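Long-range contacts in 2-hydroxyhepta-2,4-diene-1,7-dioate isomerase (Mycobacterium abscessus, PDB 3RR6), which is of unknown function but, as a member of the fumarylacetoacetate hydrolase family, may act as a metal-binding isomerase or acetylpyruvate hydrolase: residues A[65-70]-A[92-97]; A[107-112]-A[169-174]; A[113-118]-A[148-153]. One frame throughout, in Å; residues are numbered along the deposited sequence. Where two conformers were deposited one is given.

Overall arrangement
All three contacts lie in the fumarylacetoacetate hydrolase-type part of the chain. Contact 1 comes first. It pairs strand 67-70 with strand 91-94 and closes a mostly irregular loop between them. The chain then runs through strand 106-107 into contact 2, which opens at 107-112 and closes at 169-174. Contact 3 is nested inside that loop. It pairs the start of strand 115-125 with the end of strand 141-152, just before helix 153-159. Contacts 2 and 3 are neighbours, since strand 172-179 runs beside strand 141-152. Lys-94 of contact 1 reaches both, bonding to Phe-171 O and forming a salt bridge with Asp-149.

Contact 1: residues A[65-70]-A[92-97]; sequences SKVVAM and FIKPNT
Phe-92 and Ala-69 face each other at one end of a short antiparallel strand pair in the fumarylacetoacetate hydrolase-type domain. The Phe-92 ring swings back over the neighbouring strand. Its CG sits between the backbone N and the carbonyl carbon (chi1 44°), which brings the ring over Ala-69. Ala-69 O lies above one face, offset toward the rim, and Ala-69 CB comes within 3.2 Å of Phe-92 CE2. The ring also meets Trp-162, with the two planes at about 80°.

Two backbone bonds join this pair. Ala-69 N gives to Phe-92 O at 2.8 Å, and Phe-92 N gives to Ala-69 O at 3.0 Å. Val-67 and Lys-94 form the next hydrogen-bonded pair. Lys-94 N reaches Val-67 O at 2.8 Å, while the return bond from Val-67 N to Lys-94 O is weak at 3.3 Å. Their side chains cross obliquely on the same face as Phe-92, and Val-67 CB lies 4.0 Å from Lys-94 CB. Val-68 and Ile-93 share the other face and touch loosely, Val-68 CG2 to Ile-93 CG1 4.3 Å.

Beyond the strands, a water links Ser-65 O to Asn-96 N. Strand 67-70 lies between strand 91-94 and the parallel strand 228-230. Lys-94 bends in its outer half and turns from Val-67. The hydrogen-bonded strand pairing thus sets its ammonium group to meet the Asp-149 carboxylate, Lys-166 O and Phe-171 O, which satisfy it.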
loop_
_atom_site.group_PDB
_atom_site.type_symbol
_atom_site.label_atom_id
_atom_site.label_comp_id
_atom_site.label_asym_id
_atom_site.label_seq_id
_atom_site.Cartn_x
_atom_site.Cartn_y
_atom_site.Cartn_z
ATOM N N SER A 65 -6.387 -9.186 6.127
ATOM C CA SER A 65 -7.034 -9.261 7.442
ATOM C C SER A 65 -6.786 -7.986 8.246
ATOM O O SER A 65 -7.649 -7.553 9.003
ATOM C CB SER A 65 -6.615 -10.508 8.226
ATOM O OG SER A 65 -5.429 -10.321 8.967
ATOM N N LYS A 66 -5.615 -7.377 8.064
ATOM C CA LYS A 66 -5.273 -6.123 8.709
ATOM C C LYS A 66 -4.248 -5.393 7.864
ATOM O O LYS A 66 -3.574 -6.013 7.031
ATOM C CB LYS A 66 -4.742 -6.341 10.129
ATOM C CG LYS A 66 -3.483 -7.200 10.235
ATOM C CD LYS A 66 -3.066 -7.372 11.698
ATOM C CE LYS A 66 -2.003 -8.443 11.928
ATOM N NZ LYS A 66 -2.420 -9.820 11.528
ATOM N N VAL A 67 -4.177 -4.084 8.076
ATOM C CA VAL A 67 -3.165 -3.220 7.482
ATOM C C VAL A 67 -2.365 -2.636 8.643
ATOM O O VAL A 67 -2.922 -1.984 9.531
ATOM C CB VAL A 67 -3.777 -2.064 6.651
ATOM C CG1 VAL A 67 -2.687 -1.152 6.109
ATOM C CG2 VAL A 67 -4.665 -2.618 5.527
ATOM N N VAL A 68 -1.066 -2.904 8.660
ATOM C CA VAL A 68 -0.170 -2.310 9.639
ATOM C C VAL A 68 0.612 -1.248 8.884
ATOM O O VAL A 68 0.881 -1.403 7.693
ATOM C CB VAL A 68 0.767 -3.377 10.257
ATOM C CG1 VAL A 68 1.643 -2.771 11.356
ATOM C CG2 VAL A 68 -0.047 -4.546 10.807
ATOM N N ALA A 69 0.922 -0.144 9.547
ATOM C CA ALA A 69 1.611 0.961 8.891
ATOM C C ALA A 69 2.693 1.546 9.781
ATOM O O ALA A 69 2.564 1.575 11.007
ATOM C CB ALA A 69 0.621 2.049 8.485
ATOM N N MET A 70 3.775 1.967 9.133
ATOM C CA MET A 70 4.867 2.677 9.793
ATOM C C MET A 70 4.608 4.177 9.813
ATOM O O MET A 70 4.104 4.735 8.843
ATOM C CB MET A 70 6.160 2.451 9.010
ATOM C CG MET A 70 6.696 1.031 9.049
ATOM S SD MET A 70 7.531 0.628 10.584
ATOM C CE MET A 70 8.980 1.698 10.410
ATOM N N PHE A 92 1.072 1.448 13.563
ATOM C CA PHE A 92 -0.357 1.560 13.866
ATOM C C PHE A 92 -1.116 0.691 12.895
ATOM O O PHE A 92 -0.524 0.134 11.961
ATOM C CB PHE A 92 -0.827 3.010 13.795
ATOM C CG PHE A 92 -0.305 3.743 12.616
ATOM C CD1 PHE A 92 0.933 4.382 12.685
ATOM C CD2 PHE A 92 -1.016 3.779 11.432
ATOM C CE1 PHE A 92 1.443 5.047 11.602
ATOM C CE2 PHE A 92 -0.499 4.457 10.328
ATOM C CZ PHE A 92 0.732 5.081 10.421
ATOM N N ILE A 93 -2.404 0.510 13.160
ATOM C CA ILE A 93 -3.241 -0.346 12.333
ATOM C C ILE A 93 -4.350 0.450 11.675
ATOM O O ILE A 93 -4.973 1.309 12.307
ATOM C CB ILE A 93 -3.845 -1.504 13.140
ATOM C CG1 ILE A 93 -2.753 -2.514 13.479
ATOM C CG2 ILE A 93 -4.973 -2.197 12.368
ATOM C CD1 ILE A 93 -3.138 -3.489 14.569
ATOM N N LYS A 94 -4.565 0.162 10.403
ATOM C CA LYS A 94 -5.733 0.628 9.674
ATOM C C LYS A 94 -6.646 -0.577 9.491
ATOM O O LYS A 94 -6.181 -1.661 9.161
ATOM C CB LYS A 94 -5.326 1.229 8.334
ATOM C CG LYS A 94 -4.511 2.525 8.479
ATOM C CD LYS A 94 -3.821 2.954 7.175
ATOM C CE LYS A 94 -4.742 3.583 6.157
ATOM N NZ LYS A 94 -5.020 5.054 6.402
ATOM N N PRO A 95 -7.955 -0.402 9.713
ATOM C CA PRO A 95 -8.857 -1.539 9.535
ATOM C C PRO A 95 -8.992 -1.914 8.065
ATOM O O PRO A 95 -8.848 -1.044 7.198
ATOM C CB PRO A 95 -10.179 -1.010 10.076
ATOM C CG PRO A 95 -10.127 0.447 9.819
ATOM C CD PRO A 95 -8.680 0.839 10.014
ATOM N N ASN A 96 -9.292 -3.178 7.766
ATOM C CA ASN A 96 -9.416 -3.577 6.359
ATOM C C ASN A 96 -10.628 -2.958 5.664
ATOM O O ASN A 96 -10.698 -2.919 4.442
ATOM C CB ASN A 96 -9.330 -5.102 6.164
ATOM C CG ASN A 96 -10.493 -5.862 6.770
ATOM O OD1 ASN A 96 -11.488 -5.284 7.203
ATOM N ND2 ASN A 96 -10.376 -7.194 6.793
ATOM N N THR A 97 -11.540 -2.401 6.459
ATOM C CA THR A 97 -12.672 -1.664 5.943
ATOM C C THR A 97 -12.269 -0.309 5.348
ATOM O O THR A 97 -13.089 0.338 4.682
ATOM C CB THR A 97 -13.709 -1.450 7.062
ATOM O OG1 THR A 97 -13.031 -0.962 8.226
ATOM C CG2 THR A 97 -14.409 -2.775 7.398
HETATM O O HOH W 1 -9.411 -5.068 9.921
#

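Contact 2: residues A[107-112]-A[169-174]. With EDO (1,2-ethanediol), chain E.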
loop_
_atom_site.group_PDB
_atom_site.type_symbol
_atom_site.label_atom_id
_atom_site.label_comp_id
_atom_site.label_asym_id
_atom_site.label_seq_id
_atom_site.Cartn_x
_atom_site.Cartn_y
_atom_site.Cartn_z
ATOM N N GLN A 107 -13.420 9.287 0.133
ATOM C CA GLN A 107 -14.566 10.054 0.624
ATOM C C GLN A 107 -14.184 10.817 1.879
ATOM O O GLN A 107 -13.942 10.216 2.937
ATOM C CB GLN A 107 -15.750 9.130 0.923
ATOM C CG GLN A 107 -16.344 8.444 -0.298
ATOM C CD GLN A 107 -17.159 9.375 -1.179
ATOM O OE1 GLN A 107 -17.392 10.541 -0.844
ATOM N NE2 GLN A 107 -17.588 8.862 -2.323
ATOM N N LEU A 108 -14.120 12.143 1.776
ATOM C CA LEU A 108 -13.741 12.956 2.918
ATOM C C LEU A 108 -14.902 13.028 3.909
ATOM O O LEU A 108 -15.998 13.455 3.541
ATOM C CB LEU A 108 -13.315 14.354 2.473
ATOM C CG LEU A 108 -12.165 14.419 1.464
ATOM C CD1 LEU A 108 -11.794 15.880 1.214
ATOM C CD2 LEU A 108 -10.949 13.617 1.945
ATOM N N PRO A 109 -14.667 12.602 5.160
ATOM C CA PRO A 109 -15.716 12.567 6.176
ATOM C C PRO A 109 -16.221 13.945 6.553
ATOM O O PRO A 109 -15.431 14.875 6.623
ATOM C CB PRO A 109 -14.995 11.949 7.388
ATOM C CG PRO A 109 -13.862 11.281 6.869
ATOM C CD PRO A 109 -13.413 12.028 5.679
ATOM N N PRO A 110 -17.530 14.083 6.826
ATOM C CA PRO A 110 -18.015 15.391 7.257
ATOM C C PRO A 110 -17.384 15.882 8.561
ATOM O O PRO A 110 -17.348 17.089 8.796
ATOM C CB PRO A 110 -19.530 15.191 7.432
ATOM C CG PRO A 110 -19.794 13.774 7.291
ATOM C CD PRO A 110 -18.595 13.070 6.754
ATOM N N SER A 111 -16.882 14.963 9.383
ATOM C CA SER A 111 -16.237 15.330 10.636
ATOM C C SER A 111 -14.759 15.710 10.492
ATOM O O SER A 111 -14.148 16.145 11.469
ATOM C CB SER A 111 -16.364 14.195 11.651
ATOM O OG SER A 111 -15.658 13.039 11.234
ATOM N N ALA A 112 -14.195 15.542 9.294
ATOM C CA ALA A 112 -12.773 15.824 9.055
ATOM C C ALA A 112 -12.589 17.117 8.282
ATOM O O ALA A 112 -13.177 17.290 7.213
ATOM C CB ALA A 112 -12.120 14.678 8.290
ATOM N N ASP A 169 -13.494 4.780 6.481
ATOM C CA ASP A 169 -13.708 4.053 5.238
ATOM C C ASP A 169 -13.099 4.878 4.082
ATOM O O ASP A 169 -13.198 6.111 4.066
ATOM C CB ASP A 169 -15.198 3.820 4.976
ATOM C CG ASP A 169 -15.830 2.730 5.847
ATOM O OD1 ASP A 169 -15.191 2.149 6.748
ATOM O OD2 ASP A 169 -17.028 2.449 5.596
ATOM N N THR A 170 -12.467 4.168 3.150
ATOM C CA THR A 170 -11.776 4.716 1.962
ATOM C C THR A 170 -10.397 5.320 2.210
ATOM O O THR A 170 -9.745 5.741 1.255
ATOM C CB THR A 170 -12.633 5.728 1.124
ATOM O OG1 THR A 170 -12.599 7.042 1.711
ATOM C CG2 THR A 170 -14.057 5.250 0.957
ATOM N N PHE A 171 -9.923 5.335 3.453
ATOM C CA PHE A 171 -8.613 5.941 3.744
ATOM C C PHE A 171 -7.394 5.032 3.497
ATOM O O PHE A 171 -6.283 5.404 3.855
ATOM C CB PHE A 171 -8.581 6.524 5.166
ATOM C CG PHE A 171 -9.196 7.904 5.286
ATOM C CD1 PHE A 171 -10.158 8.377 4.394
ATOM C CD2 PHE A 171 -8.794 8.734 6.319
ATOM C CE1 PHE A 171 -10.693 9.649 4.537
ATOM C CE2 PHE A 171 -9.326 10.002 6.461
ATOM C CZ PHE A 171 -10.275 10.457 5.576
ATOM N N CYS A 172 -7.591 3.877 2.862
ATOM C CA CYS A 172 -6.457 3.047 2.416
ATOM C C CYS A 172 -6.563 2.594 0.958
ATOM O O CYS A 172 -6.726 1.400 0.679
ATOM C CB CYS A 172 -6.271 1.837 3.340
ATOM S SG CYS A 172 -4.597 1.127 3.197
ATOM N N PRO A 173 -6.417 3.540 0.010
ATOM C CA PRO A 173 -6.189 3.104 -1.363
ATOM C C PRO A 173 -5.041 2.105 -1.450
ATOM O O PRO A 173 -3.990 2.304 -0.825
ATOM C CB PRO A 173 -5.834 4.405 -2.091
ATOM C CG PRO A 173 -6.526 5.475 -1.289
ATOM C CD PRO A 173 -6.493 5.009 0.127
ATOM N N LEU A 174 -5.266 1.049 -2.227
ATOM C CA LEU A 174 -4.303 -0.025 -2.405
ATOM C C LEU A 174 -4.376 -0.533 -3.845
ATOM O O LEU A 174 -5.466 -0.794 -4.355
ATOM C CB LEU A 174 -4.633 -1.152 -1.427
ATOM C CG LEU A 174 -3.561 -2.205 -1.170
ATOM C CD1 LEU A 174 -2.388 -1.624 -0.383
ATOM C CD2 LEU A 174 -4.179 -3.394 -0.423
HETATM C C1 EDO E . -16.165 10.376 13.510
HETATM O O1 EDO E . -15.030 11.152 13.126
HETATM C C2 EDO E . -16.826 11.019 14.711
HETATM O O2 EDO E . -17.416 12.275 14.325
HETATM O O HOH W 2 -14.890 8.248 4.625
#
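Strand 106-107, an outermost strand of a mixed sheet in this fumarylacetoacetate hydrolase-type chain, ends at Gln-107, which meets Thr-170 in the loop leading into strand 172-179. The Thr-170 hydroxyl makes the direct bond. Gln-107 N donates to Thr-170 OG1 at 2.9 Å in a fairly straight bond (162°). The hydroxyl lies between the backbone N and carbonyl carbon of its own residue (chi1 82°) and donates its own hydrogen bond to Asp-169 O. The Thr-170 methyl CG2 lies beside Gln-107 CG.

After Gln-107 the chain enters a type I beta turn, Pro-109 to Ala-112, closed by Ala-112 N to Pro-109 O. Arg-262 also bonds to carbonyls of this turn. Pro-109 and Phe-171 approach from opposite directions, Pro-109 CD to Phe-171 CZ 3.5 Å, with the proline oblique to the ring. Gln-107 O comes to the ring edge, 3.7 Å from Phe-171 CE1. Ser-111 OG binds a 1,2-ethanediol, probably from the crystallisation liquor.

A water ties the two backbones together, donating to Gln-107 O and to Asp-169 O, each at 2.8 Å. Asp-169 O therefore takes two bonds, and Thr-170 OG1 meets it on an in-plane lone pair at 2.6 Å.

Contact 3: residues A[113-118]-A[148-153]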
loop_
_atom_site.group_PDB
_atom_site.type_symbol
_atom_site.label_atom_id
_atom_site.label_comp_id
_atom_site.label_asym_id
_atom_site.label_seq_id
_atom_site.Cartn_x
_atom_site.Cartn_y
_atom_site.Cartn_z
ATOM N N THR A 113 -11.758 18.005 8.817
ATOM C CA THR A 113 -11.482 19.300 8.201
ATOM C C THR A 113 -10.141 19.391 7.464
ATOM O O THR A 113 -9.955 20.295 6.645
ATOM C CB THR A 113 -11.516 20.437 9.252
ATOM O OG1 THR A 113 -10.405 20.314 10.148
ATOM C CG2 THR A 113 -12.829 20.411 10.038
ATOM N N GLU A 114 -9.204 18.485 7.750
ATOM C CA GLU A 114 -7.868 18.545 7.157
ATOM C C GLU A 114 -7.366 17.135 6.863
ATOM O O GLU A 114 -6.906 16.443 7.775
ATOM C CB GLU A 114 -6.895 19.232 8.117
ATOM C CG GLU A 114 -5.515 19.452 7.540
ATOM C CD GLU A 114 -4.569 20.180 8.483
ATOM O OE1 GLU A 114 -3.386 20.346 8.103
ATOM O OE2 GLU A 114 -4.988 20.580 9.596
ATOM N N VAL A 115 -7.456 16.721 5.602
ATOM C CA VAL A 115 -7.117 15.349 5.215
ATOM C C VAL A 115 -5.899 15.372 4.295
ATOM O O VAL A 115 -5.864 16.142 3.338
ATOM C CB VAL A 115 -8.300 14.657 4.517
ATOM C CG1 VAL A 115 -7.912 13.235 4.071
ATOM C CG2 VAL A 115 -9.509 14.591 5.464
ATOM N N HIS A 116 -4.896 14.546 4.603
ATOM C CA HIS A 116 -3.638 14.527 3.854
ATOM C C HIS A 116 -3.380 13.207 3.151
ATOM O O HIS A 116 -3.807 12.151 3.628
ATOM C CB HIS A 116 -2.470 14.801 4.800
ATOM C CG HIS A 116 -2.390 16.217 5.267
ATOM N ND1 HIS A 116 -1.256 16.740 5.847
ATOM C CD2 HIS A 116 -3.294 17.226 5.233
ATOM C CE1 HIS A 116 -1.470 18.007 6.157
ATOM N NE2 HIS A 116 -2.696 18.329 5.794
ATOM N N HIS A 117 -2.671 13.283 2.026
ATOM C CA HIS A 117 -2.145 12.112 1.327
ATOM C C HIS A 117 -0.807 11.679 1.911
ATOM O O HIS A 117 -0.001 12.514 2.331
ATOM C CB HIS A 117 -1.942 12.407 -0.177
ATOM C CG HIS A 117 -1.051 13.587 -0.464
ATOM N ND1 HIS A 117 0.324 13.540 -0.349
ATOM C CD2 HIS A 117 -1.348 14.846 -0.866
ATOM C CE1 HIS A 117 0.831 14.722 -0.660
ATOM N NE2 HIS A 117 -0.161 15.533 -0.980
ATOM N N GLU A 118 -0.546 10.377 1.854
ATOM C CA GLU A 118 0.735 9.797 2.280
ATOM C C GLU A 118 1.046 8.600 1.385
ATOM O O GLU A 118 0.589 7.482 1.633
ATOM C CB GLU A 118 0.690 9.387 3.764
ATOM C CG GLU A 118 0.428 10.577 4.702
ATOM C CD GLU A 118 0.502 10.274 6.180
ATOM O OE1 GLU A 118 0.854 9.151 6.563
ATOM O OE2 GLU A 118 0.173 11.198 6.970
ATOM N N ASN A 148 -1.849 4.398 -0.046
ATOM C CA ASN A 148 -1.980 5.809 0.321
ATOM C C ASN A 148 -2.545 5.842 1.741
ATOM O O ASN A 148 -3.704 5.483 1.955
ATOM C CB ASN A 148 -2.900 6.501 -0.689
ATOM C CG ASN A 148 -2.890 8.022 -0.604
ATOM O OD1 ASN A 148 -2.422 8.606 0.365
ATOM N ND2 ASN A 148 -3.452 8.672 -1.635
ATOM N N ASP A 149 -1.722 6.215 2.716
ATOM C CA ASP A 149 -2.138 6.251 4.123
ATOM C C ASP A 149 -2.855 7.575 4.376
ATOM O O ASP A 149 -2.308 8.502 4.987
ATOM C CB ASP A 149 -0.934 6.077 5.059
ATOM C CG ASP A 149 -1.311 6.049 6.548
ATOM O OD1 ASP A 149 -2.502 6.018 6.910
ATOM O OD2 ASP A 149 -0.378 6.060 7.388
ATOM N N VAL A 150 -4.090 7.653 3.893
ATOM C CA VAL A 150 -4.875 8.876 3.998
ATOM C C VAL A 150 -5.183 9.141 5.477
ATOM O O VAL A 150 -5.540 8.220 6.224
ATOM C CB VAL A 150 -6.175 8.800 3.168
ATOM C CG1 VAL A 150 -6.966 10.122 3.264
ATOM C CG2 VAL A 150 -5.881 8.478 1.686
ATOM N N SER A 151 -5.017 10.398 5.896
ATOM C CA SER A 151 -5.029 10.743 7.317
ATOM C C SER A 151 -5.750 12.062 7.585
ATOM O O SER A 151 -5.402 13.087 6.986
ATOM C CB SER A 151 -3.583 10.886 7.824
ATOM O OG SER A 151 -2.809 9.722 7.546
ATOM N N ALA A 152 -6.712 12.047 8.501
ATOM C CA ALA A 152 -7.360 13.272 8.980
ATOM C C ALA A 152 -6.528 13.891 10.098
ATOM O O ALA A 152 -6.593 13.473 11.262
ATOM C CB ALA A 152 -8.794 12.985 9.450
ATOM N N ARG A 153 -5.718 14.881 9.729
ATOM C CA ARG A 153 -4.773 15.490 10.670
ATOM C C ARG A 153 -5.486 16.120 11.870
ATOM O O ARG A 153 -4.958 16.111 12.983
ATOM C CB ARG A 153 -3.905 16.549 9.967
ATOM C CG ARG A 153 -3.176 16.107 8.703
ATOM C CD ARG A 153 -2.278 14.885 8.878
ATOM N NE ARG A 153 -1.170 15.102 9.812
ATOM C CZ ARG A 153 0.082 15.421 9.472
ATOM N NH1 ARG A 153 0.435 15.584 8.200
ATOM N NH2 ARG A 153 0.999 15.583 10.424
#
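His-116 and Arg-153 carry the outer end of this antiparallel pairing. Arg-153 bends at chi2 and chi3, both near -60°. This bend lays its CG over the centre of the His-116 ring, 3.4 Å from the centroid, as a CH-pi contact. The guanidinium then stands nearly upright to the ring, with planes 82° apart and His-116 ND1 near its edge. His-116 NE2 also gives a weak bond to Glu-114 OE1, and Glu-114 OE2 forms a salt bridge with Arg-157.

On the opposite face, Val-115 and Val-150 press together tightly, CG1 to CG1 3.4 Å. His-116 N to Ser-151 O (2.8 Å) and Ser-151 N to His-116 O form the central backbone pair. Glu-114 O receives Arg-153 N at 2.8 Å, which ties the first turn of helix 153-159 to the strand.

At the inner end, the Asn-148 side chain stands trans to its own backbone N (chi1 -168°), which places OD1 to accept Glu-118 N at 3.0 Å. Asp-149 N bonds to Glu-118 O. The extended Glu-118 side chain runs beside Asp-149 in the same direction. Glu-118 OE1 lies 3.4 Å from Asp-149 OD2, two acceptors of like charge that no hydrogen bond joins. Ser-151 OG donates to Asp-149 O from above the carbonyl plane.

Lys-166 forms a salt bridge with Asp-149 OD2 and bonds to Ser-151 OG, but makes only a long, weak ion pair with Glu-118 OE1. The neighbouring carboxylates of Glu-118 and Asp-149 are consistent with the metal binding assigned to the family. Here Lys-166 and Lys-94 probably offset their charge.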